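Local coordinates for protein hydrolase, haloacid dehalogenase-like family (PDB 3S6J) that binds calcium in a haloacid dehalogenase-like hydrolase domain and may act as a sugar phosphatase, at residues D119-N124 with I135-R140; C167-I170 with D176-A179; P94-L99 with K126-D131; E35-A40 with M65-E70. All blocks are in the same frame, centred on the assembly; numbering follows the deposited sequence.

Contact 1 of 4, residues D119-N124 with I135-R140; sequences DTATIN and INIVTR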
loop_
_atom_site.group_PDB
_atom_site.type_symbol
_atom_site.label_atom_id
_atom_site.label_comp_id
_atom_site.label_asym_id
_atom_site.label_seq_id
_atom_site.Cartn_x
_atom_site.Cartn_y
_atom_site.Cartn_z
ATOM N N ASP E 119 -21.243 2.889 9.717
ATOM C CA ASP E 119 -21.319 1.723 8.834
ATOM C C ASP E 119 -20.008 0.940 8.761
ATOM O O ASP E 119 -19.943 -0.241 9.127
ATOM C CB ASP E 119 -21.736 2.144 7.419
ATOM C CG ASP E 119 -23.169 2.659 7.350
ATOM O OD1 ASP E 119 -23.818 2.781 8.419
ATOM O OD2 ASP E 119 -23.646 2.944 6.220
ATOM N N THR E 120 -18.966 1.587 8.252
ATOM C CA THR E 120 -17.669 0.936 8.169
ATOM C C THR E 120 -17.246 0.454 9.548
ATOM O O THR E 120 -16.816 -0.679 9.707
ATOM C CB THR E 120 -16.584 1.873 7.568
ATOM O OG1 THR E 120 -16.762 3.200 8.077
ATOM C CG2 THR E 120 -16.686 1.916 6.044
ATOM N N ALA E 121 -17.377 1.313 10.549
ATOM C CA ALA E 121 -16.925 0.961 11.890
ATOM C C ALA E 121 -17.605 -0.287 12.452
ATOM O O ALA E 121 -16.984 -1.062 13.178
ATOM C CB ALA E 121 -17.089 2.143 12.839
ATOM N N THR E 122 -18.879 -0.488 12.127
ATOM C CA THR E 122 -19.589 -1.686 12.593
ATOM C C THR E 122 -19.033 -2.947 11.943
ATOM O O THR E 122 -18.900 -3.987 12.588
ATOM C CB THR E 122 -21.108 -1.604 12.327
ATOM O OG1 THR E 122 -21.657 -0.463 13.002
ATOM C CG2 THR E 122 -21.784 -2.858 12.842
ATOM N N ILE E 123 -18.698 -2.846 10.662
ATOM C CA ILE E 123 -18.112 -3.958 9.927
ATOM C C ILE E 123 -16.765 -4.406 10.516
ATOM O O ILE E 123 -16.550 -5.596 10.767
ATOM C CB ILE E 123 -17.961 -3.618 8.427
ATOM C CG1 ILE E 123 -19.340 -3.614 7.751
ATOM C CG2 ILE E 123 -16.995 -4.582 7.744
ATOM C CD1 ILE E 123 -19.428 -2.785 6.482
ATOM N N ASN E 124 -15.853 -3.466 10.743
ATOM C CA ASN E 124 -14.532 -3.862 11.217
ATOM C C ASN E 124 -14.595 -4.470 12.615
ATOM O O ASN E 124 -13.864 -5.400 12.926
ATOM C CB ASN E 124 -13.568 -2.682 11.186
ATOM C CG ASN E 124 -13.472 -2.049 9.815
ATOM O OD1 ASN E 124 -13.523 -0.823 9.672
ATOM N ND2 ASN E 124 -13.327 -2.877 8.799
ATOM N N ILE E 135 -18.726 -0.806 23.552
ATOM C CA ILE E 135 -17.353 -0.355 23.805
ATOM C C ILE E 135 -17.223 1.163 23.785
ATOM O O ILE E 135 -18.190 1.883 23.537
ATOM C CB ILE E 135 -16.365 -0.892 22.751
ATOM C CG1 ILE E 135 -16.884 -0.588 21.341
ATOM C CG2 ILE E 135 -16.117 -2.382 22.945
ATOM C CD1 ILE E 135 -15.828 -0.661 20.264
ATOM N N ASN E 136 -16.009 1.639 24.044
ATOM C CA ASN E 136 -15.682 3.051 23.899
ATOM C C ASN E 136 -15.198 3.340 22.484
ATOM O O ASN E 136 -14.106 2.928 22.091
ATOM C CB ASN E 136 -14.602 3.445 24.907
ATOM C CG ASN E 136 -15.143 3.614 26.319
ATOM O OD1 ASN E 136 -16.343 3.802 26.532
ATOM N ND2 ASN E 136 -14.250 3.576 27.289
ATOM N N ILE E 137 -16.020 4.037 21.713
ATOM C CA ILE E 137 -15.673 4.353 20.336
ATOM C C ILE E 137 -16.259 5.687 19.894
ATOM O O ILE E 137 -17.373 6.052 20.275
ATOM C CB ILE E 137 -16.130 3.245 19.361
ATOM C CG1 ILE E 137 -15.791 3.630 17.920
ATOM C CG2 ILE E 137 -17.626 2.985 19.501
ATOM C CD1 ILE E 137 -15.981 2.496 16.933
ATOM N N VAL E 138 -15.482 6.416 19.100
ATOM C CA VAL E 138 -15.934 7.650 18.472
ATOM C C VAL E 138 -15.819 7.488 16.966
ATOM O O VAL E 138 -14.832 6.942 16.472
ATOM C CB VAL E 138 -15.086 8.855 18.923
ATOM C CG1 VAL E 138 -15.408 10.058 18.093
ATOM C CG2 VAL E 138 -15.348 9.161 20.382
ATOM N N THR E 139 -16.837 7.941 16.240
ATOM C CA THR E 139 -16.822 7.879 14.786
ATOM C C THR E 139 -16.961 9.268 14.173
ATOM O O THR E 139 -17.193 10.255 14.874
ATOM C CB THR E 139 -17.935 6.941 14.237
ATOM O OG1 THR E 139 -19.224 7.542 14.427
ATOM C CG2 THR E 139 -17.905 5.623 14.954
ATOM N N ARG E 140 -16.812 9.328 12.854
ATOM C CA ARG E 140 -16.923 10.569 12.101
ATOM C C ARG E 140 -18.277 11.223 12.345
ATOM O O ARG E 140 -18.405 12.445 12.335
ATOM C CB ARG E 140 -16.745 10.265 10.613
ATOM C CG ARG E 140 -17.154 11.379 9.692
ATOM C CD ARG E 140 -16.098 12.467 9.642
ATOM N NE ARG E 140 -16.594 13.622 8.905
ATOM C CZ ARG E 140 -17.267 14.609 9.474
ATOM N NH1 ARG E 140 -17.507 14.565 10.778
ATOM N NH2 ARG E 140 -17.697 15.640 8.750
#
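Helix 118-127 lies over strand 137-138 with A121 and T139 as the nearest residues, their CA atoms 7.5 Å apart, and no hydrogen bond joins the two backbones. A121 supplies the helix side of the contact with its single methyl group, which points at the strand and touches I137 in it and T139 just after it. Its CB lies 4.2 Å from CG2 of T139 and 4.3 Å from CD1 of I137, so the methyl meets the ends of two side chains that leave the same face of the extended chain. I137 is stretched, with CG1 anti to the backbone N (chi1 178°) and chi2 near 170°, which carries CD1 outward to the helix. T139 turns its methyl to A121 while OG1 makes a weak hydrogen bond to the N of D141, separating its apolar branch from its polar one. All three residues are buried. On the other face of the strand V138 packs on L152 and A155 of helix 151-160. Strand 110-113, helix 118-127 and strand 137-138 form a beta-alpha-beta unit at one edge of the parallel sheet, as expected of the Rossmann-like haloacid dehalogenase core.

Contact 2 of 4, residues C167-I170 with D176-A179; sequences CLVI and DMLA
V169 meets helix 174-182 from strand 167-171, its CB directed at the helix. From there CG1, anti to the backbone N (chi1 171°), goes to the helix: it lies 4.0 Å from the carbonyl O of D176 and 4.3 Å from CE of the selenomethionine M177. The side chain as a whole also packs on F153 of helix 151-160, which touches D176 and A179 as well. M177 starts out pointing away from the strand, but bends back through chi1 -63° and chi2 -53° to bring CE beside V169; the same methyl is 4.3 Å from the carbonyl O of V169. The apolar contact thus rests on a methyl at the end of a folded chain. D176 faces the strand too, yet its carboxylate is engaged elsewhere: OD2 forms a salt bridge with K147, and OD1 accepts a hydrogen bond from the N of A173. The side chain of D176 comes within about 4 Å of the calcium ion, which is held by D12, D14 and D172. This buried strand-to-helix packing therefore sits directly beside the metal site of the haloacid dehalogenase-like fold.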
loop_
_atom_site.group_PDB
_atom_site.type_symbol
_atom_site.label_atom_id
_atom_site.label_comp_id
_atom_site.label_asym_id
_atom_site.label_seq_id
_atom_site.Cartn_x
_atom_site.Cartn_y
_atom_site.Cartn_z
ATOM N N CYS E 167 -2.601 10.539 27.135
ATOM C CA CYS E 167 -3.053 9.572 26.142
ATOM C C CYS E 167 -1.975 9.134 25.151
ATOM O O CYS E 167 -1.101 9.918 24.758
ATOM C CB CYS E 167 -4.260 10.116 25.382
ATOM S SG CYS E 167 -5.815 10.049 26.298
ATOM N N LEU E 168 -2.061 7.875 24.746
ATOM C CA LEU E 168 -1.243 7.359 23.668
ATOM C C LEU E 168 -2.128 7.088 22.459
ATOM O O LEU E 168 -3.061 6.281 22.521
ATOM C CB LEU E 168 -0.580 6.061 24.100
ATOM C CG LEU E 168 0.720 5.615 23.435
ATOM C CD1 LEU E 168 0.838 4.110 23.616
ATOM C CD2 LEU E 168 0.759 5.972 21.970
ATOM N N VAL E 169 -1.846 7.773 21.361
ATOM C CA VAL E 169 -2.562 7.509 20.124
ATOM C C VAL E 169 -1.873 6.396 19.359
ATOM O O VAL E 169 -0.650 6.431 19.152
ATOM C CB VAL E 169 -2.692 8.780 19.250
ATOM C CG1 VAL E 169 -3.246 8.438 17.874
ATOM C CG2 VAL E 169 -3.586 9.788 19.940
ATOM N N ILE E 170 -2.654 5.395 18.958
ATOM C CA ILE E 170 -2.121 4.306 18.151
ATOM C C ILE E 170 -2.807 4.270 16.797
ATOM O O ILE E 170 -4.028 4.183 16.722
ATOM C CB ILE E 170 -2.247 2.948 18.864
ATOM C CG1 ILE E 170 -1.558 3.025 20.233
ATOM C CG2 ILE E 170 -1.654 1.844 17.999
ATOM C CD1 ILE E 170 -1.323 1.716 20.878
ATOM N N ASP E 176 -3.314 9.812 11.469
ATOM C CA ASP E 176 -3.403 9.560 12.918
ATOM C C ASP E 176 -2.297 10.281 13.671
ATOM O O ASP E 176 -2.526 10.849 14.737
ATOM C CB ASP E 176 -3.270 8.055 13.239
ATOM C CG ASP E 176 -4.417 7.221 12.690
ATOM O OD1 ASP E 176 -4.198 6.539 11.672
ATOM O OD2 ASP E 176 -5.525 7.222 13.276
HETATM N N MSE E 177 -1.087 10.230 13.120
HETATM C CA MSE E 177 0.072 10.842 13.752
HETATM C C MSE E 177 -0.037 12.364 13.747
HETATM O O MSE E 177 0.204 13.016 14.763
HETATM C CB MSE E 177 1.369 10.389 13.067
HETATM C CG MSE E 177 1.655 8.894 13.169
HETATM SE SE MSE E 177 1.598 8.275 15.039
HETATM C CE MSE E 177 -0.177 7.488 15.033
ATOM N N LEU E 178 -0.398 12.906 12.588
ATOM C CA LEU E 178 -0.683 14.320 12.440
ATOM C C LEU E 178 -1.725 14.790 13.477
ATOM O O LEU E 178 -1.468 15.731 14.247
ATOM C CB LEU E 178 -1.160 14.598 11.006
ATOM C CG LEU E 178 -0.202 15.267 9.999
ATOM C CD1 LEU E 178 1.263 15.086 10.289
ATOM C CD2 LEU E 178 -0.512 14.864 8.569
ATOM N N ALA E 179 -2.882 14.124 13.526
ATOM C CA ALA E 179 -3.886 14.495 14.511
ATOM C C ALA E 179 -3.362 14.351 15.946
ATOM O O ALA E 179 -3.722 15.130 16.833
ATOM C CB ALA E 179 -5.165 13.691 14.313
#

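Contact 3 of 4, residues P94-L99 with K126-D131; sequences PGAVEL and KALKLD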
loop_
_atom_site.group_PDB
_atom_site.type_symbol
_atom_site.label_atom_id
_atom_site.label_comp_id
_atom_site.label_asym_id
_atom_site.label_seq_id
_atom_site.Cartn_x
_atom_site.Cartn_y
_atom_site.Cartn_z
ATOM N N PRO E 94 -2.928 -9.481 13.783
ATOM C CA PRO E 94 -2.258 -10.215 14.874
ATOM C C PRO E 94 -2.084 -9.394 16.143
ATOM O O PRO E 94 -1.585 -8.275 16.077
ATOM C CB PRO E 94 -0.866 -10.517 14.307
ATOM C CG PRO E 94 -1.015 -10.486 12.843
ATOM C CD PRO E 94 -2.120 -9.483 12.546
ATOM N N GLY E 95 -2.479 -9.953 17.284
ATOM C CA GLY E 95 -2.257 -9.315 18.563
ATOM C C GLY E 95 -3.328 -8.332 18.941
ATOM O O GLY E 95 -3.366 -7.864 20.076
ATOM N N ALA E 96 -4.192 -8.009 17.978
ATOM C CA ALA E 96 -5.204 -6.965 18.140
ATOM C C ALA E 96 -6.157 -7.245 19.292
ATOM O O ALA E 96 -6.373 -6.399 20.162
ATOM C CB ALA E 96 -5.988 -6.798 16.857
ATOM N N VAL E 97 -6.762 -8.422 19.276
ATOM C CA VAL E 97 -7.665 -8.805 20.351
ATOM C C VAL E 97 -6.875 -8.984 21.644
ATOM O O VAL E 97 -7.250 -8.445 22.688
ATOM C CB VAL E 97 -8.435 -10.098 20.006
ATOM C CG1 VAL E 97 -9.018 -10.712 21.261
ATOM C CG2 VAL E 97 -9.528 -9.807 18.977
ATOM N N GLU E 98 -5.771 -9.720 21.567
ATOM C CA GLU E 98 -4.950 -9.948 22.749
ATOM C C GLU E 98 -4.489 -8.658 23.410
ATOM O O GLU E 98 -4.404 -8.596 24.644
ATOM C CB GLU E 98 -3.731 -10.805 22.435
ATOM C CG GLU E 98 -2.843 -11.024 23.651
ATOM C CD GLU E 98 -1.746 -12.026 23.382
ATOM O OE1 GLU E 98 -1.593 -12.383 22.199
ATOM O OE2 GLU E 98 -1.046 -12.464 24.338
ATOM N N LEU E 99 -4.182 -7.636 22.604
ATOM C CA LEU E 99 -3.777 -6.333 23.145
ATOM C C LEU E 99 -4.939 -5.728 23.909
ATOM O O LEU E 99 -4.773 -5.229 25.024
ATOM C CB LEU E 99 -3.308 -5.378 22.039
ATOM C CG LEU E 99 -2.890 -3.960 22.472
ATOM C CD1 LEU E 99 -1.781 -4.001 23.544
ATOM C CD2 LEU E 99 -2.467 -3.081 21.281
ATOM N N LYS E 126 -16.853 -6.317 13.958
ATOM C CA LYS E 126 -17.207 -7.734 13.871
ATOM C C LYS E 126 -15.950 -8.609 13.846
ATOM O O LYS E 126 -15.886 -9.638 14.519
ATOM C CB LYS E 126 -18.046 -8.011 12.618
ATOM C CG LYS E 126 -19.179 -7.021 12.372
ATOM C CD LYS E 126 -20.411 -7.355 13.197
ATOM C CE LYS E 126 -21.626 -6.547 12.745
ATOM N NZ LYS E 126 -22.904 -7.087 13.304
ATOM N N ALA E 127 -14.952 -8.203 13.065
ATOM C CA ALA E 127 -13.736 -8.992 12.939
ATOM C C ALA E 127 -13.023 -9.126 14.275
ATOM O O ALA E 127 -12.230 -10.030 14.467
ATOM C CB ALA E 127 -12.805 -8.380 11.905
ATOM N N LEU E 128 -13.288 -8.204 15.190
ATOM C CA LEU E 128 -12.711 -8.276 16.523
ATOM C C LEU E 128 -13.750 -8.821 17.476
ATOM O O LEU E 128 -13.598 -8.714 18.686
ATOM C CB LEU E 128 -12.294 -6.887 17.007
ATOM C CG LEU E 128 -11.339 -6.061 16.144
ATOM C CD1 LEU E 128 -11.350 -4.609 16.608
ATOM C CD2 LEU E 128 -9.940 -6.640 16.192
ATOM N N LYS E 129 -14.810 -9.400 16.922
ATOM C CA LYS E 129 -15.964 -9.845 17.702
ATOM C C LYS E 129 -16.278 -8.853 18.821
ATOM O O LYS E 129 -16.344 -9.230 19.993
ATOM C CB LYS E 129 -15.731 -11.243 18.274
ATOM C CG LYS E 129 -14.951 -12.174 17.349
ATOM C CD LYS E 129 -13.445 -11.918 17.467
ATOM C CE LYS E 129 -12.647 -12.620 16.370
ATOM N NZ LYS E 129 -11.297 -12.008 16.189
ATOM N N LEU E 130 -16.443 -7.582 18.456
ATOM C CA LEU E 130 -16.861 -6.549 19.402
ATOM C C LEU E 130 -18.166 -5.890 18.946
ATOM O O LEU E 130 -18.398 -5.659 17.747
ATOM C CB LEU E 130 -15.773 -5.480 19.590
ATOM C CG LEU E 130 -14.436 -5.808 20.280
ATOM C CD1 LEU E 130 -13.485 -4.621 20.193
ATOM C CD2 LEU E 130 -14.595 -6.239 21.740
ATOM N N ASP E 131 -19.018 -5.575 19.913
ATOM C CA ASP E 131 -20.278 -4.909 19.630
ATOM C C ASP E 131 -20.105 -3.403 19.819
ATOM O O ASP E 131 -19.799 -2.936 20.913
ATOM C CB ASP E 131 -21.364 -5.463 20.553
ATOM C CG ASP E 131 -22.728 -4.865 20.291
ATOM O OD1 ASP E 131 -22.803 -3.682 19.905
ATOM O OD2 ASP E 131 -23.731 -5.586 20.482
#
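A Schellman motif closes helix 118-127, and the residues of that turn pack against the first turn of helix 96-105. V97 and L128 come nearest in the backbone, with 6.4 Å between their CA atoms. L128 sends one methyl into the contact: CD2 is 4.0 Å from CB of A96 and 4.2 Å from CG2 of V97, so it touches two consecutive residues of the opposing helix. The CB of A96 is directed toward the turn, whereas V97 comes from the flank. The same CG2 of V97 lies 4.2 Å from the carbonyl O of L128 and 4.0 Å from NZ of K129. K129 reaches there by a bend in its chain at chi2 (82°), and its side chain crosses that of V97 at about a right angle. Its ammonium group is tied back to its own turn, NZ donating to the carbonyl O of A127 at 2.8 Å, with a C=O...N angle of 147° and the donor tilted 22° from the carbonyl plane. The lysine thus bonds to the end of the helix while valine lies against its tip. L128 is buried and also packs on L13, L17, T18 and A92, and A96 touches P212. With G95 as N-cap of helix 96-105 and K129 as the positive-phi C-prime residue, the contact joins a helix start to a Schellman-terminated helix end.

Contact 4 of 4, residues E35-A40 with M65-E70; sequences ENIPLA and MSITDE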
loop_
_atom_site.group_PDB
_atom_site.type_symbol
_atom_site.label_atom_id
_atom_site.label_comp_id
_atom_site.label_asym_id
_atom_site.label_seq_id
_atom_site.Cartn_x
_atom_site.Cartn_y
_atom_site.Cartn_z
ATOM N N GLU E 35 -17.282 7.035 -11.272
ATOM C CA GLU E 35 -17.588 8.443 -11.369
ATOM C C GLU E 35 -16.558 9.159 -12.232
ATOM O O GLU E 35 -16.409 10.380 -12.138
ATOM C CB GLU E 35 -17.658 9.052 -9.972
ATOM C CG GLU E 35 -18.882 8.616 -9.173
ATOM C CD GLU E 35 -20.173 9.224 -9.718
ATOM O OE1 GLU E 35 -20.133 10.372 -10.214
ATOM O OE2 GLU E 35 -21.226 8.549 -9.650
ATOM N N ASN E 36 -15.868 8.400 -13.088
ATOM C CA ASN E 36 -14.884 8.966 -14.021
ATOM C C ASN E 36 -13.881 9.875 -13.329
ATOM O O ASN E 36 -13.571 10.969 -13.828
ATOM C CB ASN E 36 -15.554 9.765 -15.142
ATOM C CG ASN E 36 -16.755 9.072 -15.725
ATOM O OD1 ASN E 36 -17.883 9.587 -15.667
ATOM N ND2 ASN E 36 -16.534 7.913 -16.302
ATOM N N ILE E 37 -13.417 9.449 -12.161
ATOM C CA ILE E 37 -12.307 10.107 -11.478
ATOM C C ILE E 37 -11.220 9.052 -11.289
ATOM O O ILE E 37 -11.104 8.437 -10.233
ATOM C CB ILE E 37 -12.723 10.707 -10.116
ATOM C CG1 ILE E 37 -13.970 11.569 -10.279
ATOM C CG2 ILE E 37 -11.563 11.539 -9.499
ATOM C CD1 ILE E 37 -14.316 12.402 -9.056
ATOM N N PRO E 38 -10.446 8.812 -12.353
ATOM C CA PRO E 38 -9.478 7.724 -12.402
ATOM C C PRO E 38 -8.231 8.153 -11.655
ATOM O O PRO E 38 -7.578 9.131 -12.037
ATOM C CB PRO E 38 -9.206 7.580 -13.902
ATOM C CG PRO E 38 -9.375 8.956 -14.437
ATOM C CD PRO E 38 -10.420 9.639 -13.576
ATOM N N LEU E 39 -7.932 7.446 -10.575
ATOM C CA LEU E 39 -6.831 7.802 -9.689
ATOM C C LEU E 39 -6.089 6.520 -9.418
ATOM O O LEU E 39 -6.723 5.513 -9.117
ATOM C CB LEU E 39 -7.377 8.328 -8.370
ATOM C CG LEU E 39 -6.760 9.648 -7.951
ATOM C CD1 LEU E 39 -7.672 10.791 -8.371
ATOM C CD2 LEU E 39 -6.524 9.654 -6.451
ATOM N N ALA E 40 -4.765 6.539 -9.554
ATOM C CA ALA E 40 -3.972 5.346 -9.273
ATOM C C ALA E 40 -4.213 4.927 -7.826
ATOM O O ALA E 40 -4.432 5.753 -6.943
ATOM C CB ALA E 40 -2.484 5.592 -9.533
HETATM N N MSE E 65 -8.906 19.974 -9.963
HETATM C CA MSE E 65 -10.249 20.104 -10.475
HETATM C C MSE E 65 -11.379 20.493 -9.499
HETATM O O MSE E 65 -11.943 21.582 -9.632
HETATM C CB MSE E 65 -10.577 18.869 -11.302
HETATM C CG MSE E 65 -11.886 18.286 -10.969
HETATM SE SE MSE E 65 -11.626 16.914 -9.639
HETATM C CE MSE E 65 -10.823 15.575 -10.830
ATOM N N SER E 66 -11.702 19.626 -8.544
ATOM C CA SER E 66 -12.737 19.873 -7.536
ATOM C C SER E 66 -14.004 19.047 -7.742
ATOM O O SER E 66 -14.441 18.799 -8.866
ATOM C CB SER E 66 -13.090 21.354 -7.383
ATOM O OG SER E 66 -14.196 21.696 -8.197
ATOM N N ILE E 67 -14.606 18.642 -6.635
ATOM C CA ILE E 67 -15.773 17.782 -6.675
ATOM C C ILE E 67 -16.917 18.428 -5.906
ATOM O O ILE E 67 -16.759 18.820 -4.752
ATOM C CB ILE E 67 -15.449 16.386 -6.077
ATOM C CG1 ILE E 67 -14.311 15.715 -6.855
ATOM C CG2 ILE E 67 -16.683 15.510 -6.048
ATOM C CD1 ILE E 67 -13.786 14.423 -6.228
ATOM N N THR E 68 -18.064 18.550 -6.559
ATOM C CA THR E 68 -19.267 19.058 -5.922
ATOM C C THR E 68 -19.717 18.217 -4.731
ATOM O O THR E 68 -19.351 17.039 -4.592
ATOM C CB THR E 68 -20.441 19.116 -6.917
ATOM O OG1 THR E 68 -20.709 17.791 -7.415
ATOM C CG2 THR E 68 -20.112 20.056 -8.087
ATOM N N ASP E 69 -20.540 18.842 -3.892
ATOM C CA ASP E 69 -21.189 18.192 -2.758
ATOM C C ASP E 69 -21.957 16.959 -3.197
ATOM O O ASP E 69 -21.820 15.886 -2.607
ATOM C CB ASP E 69 -22.174 19.158 -2.106
ATOM C CG ASP E 69 -21.517 20.078 -1.107
ATOM O OD1 ASP E 69 -20.290 19.949 -0.890
ATOM O OD2 ASP E 69 -22.240 20.925 -0.532
ATOM N N GLU E 70 -22.782 17.139 -4.224
ATOM C CA GLU E 70 -23.641 16.086 -4.762
ATOM C C GLU E 70 -22.885 14.832 -5.232
ATOM O O GLU E 70 -23.297 13.714 -4.930
ATOM C CB GLU E 70 -24.520 16.654 -5.895
ATOM C CG GLU E 70 -25.547 15.676 -6.457
ATOM C CD GLU E 70 -26.521 16.334 -7.441
ATOM O OE1 GLU E 70 -26.078 17.178 -8.268
ATOM O OE2 GLU E 70 -27.735 16.005 -7.390
#
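I37 and I67 meet tip to tip, CD1 against CD1 at 3.5 Å, a close approach between two methyls. CG1 of I67 follows at 4.0 Å from CD1 of I37. Both isoleucines place CG1 beside the backbone N and extend at chi2 (-170° in I37, 172° in I67), which sends the two terminal methyls toward each other across a backbone gap of 9.7 Å between their CA atoms. The other branch of I37 has a separate partner: CG2 is 4.3 Å from CE of the selenomethionine M65. I37 thus uses both branches, one for each neighbour. In the next shell, S60 of helix 52-63 packs against M65 and I67, and Q71 of helix 69-85 against I37. Helix ends flank the contact: N36, the positive-phi C-prime residue of a Schellman motif closing helix 21-34, precedes I37, and T68, the N-cap of helix 69-85 with a weak hydrogen bond from OG1 to the N of Q71, follows I67. OE1 of E35, just past helix 21-34, forms a salt bridge with R74 and accepts a hydrogen bond from Q71 of helix 69-85. Across the two segments themselves the contact is wholly apolar, so its cohesion comes from methyl packing and carries little directional constraint.

In the fold
Along the chain contact 4 closes first; contacts 3 and 1 then interleave, both drawing on helix 118-127, and contact 2 follows. Contacts 1 and 2 both reach the parallel sheet, the first at its edge strand 137-138 and the second at inner strand 167-171, with centres about 17 Å apart. The centres of contacts 1 and 3 are about 13 Å apart: helix 118-127 packs on the sheet, and the turn that closes it packs on helix 96-105. Contact 4 lies where the loop after helix 21-34 meets the start of helix 69-85, its centre about 35 Å from that of contact 3 across the chain. Contact 2 borders the calcium ion, whereas contact 4 is remote from the metal site.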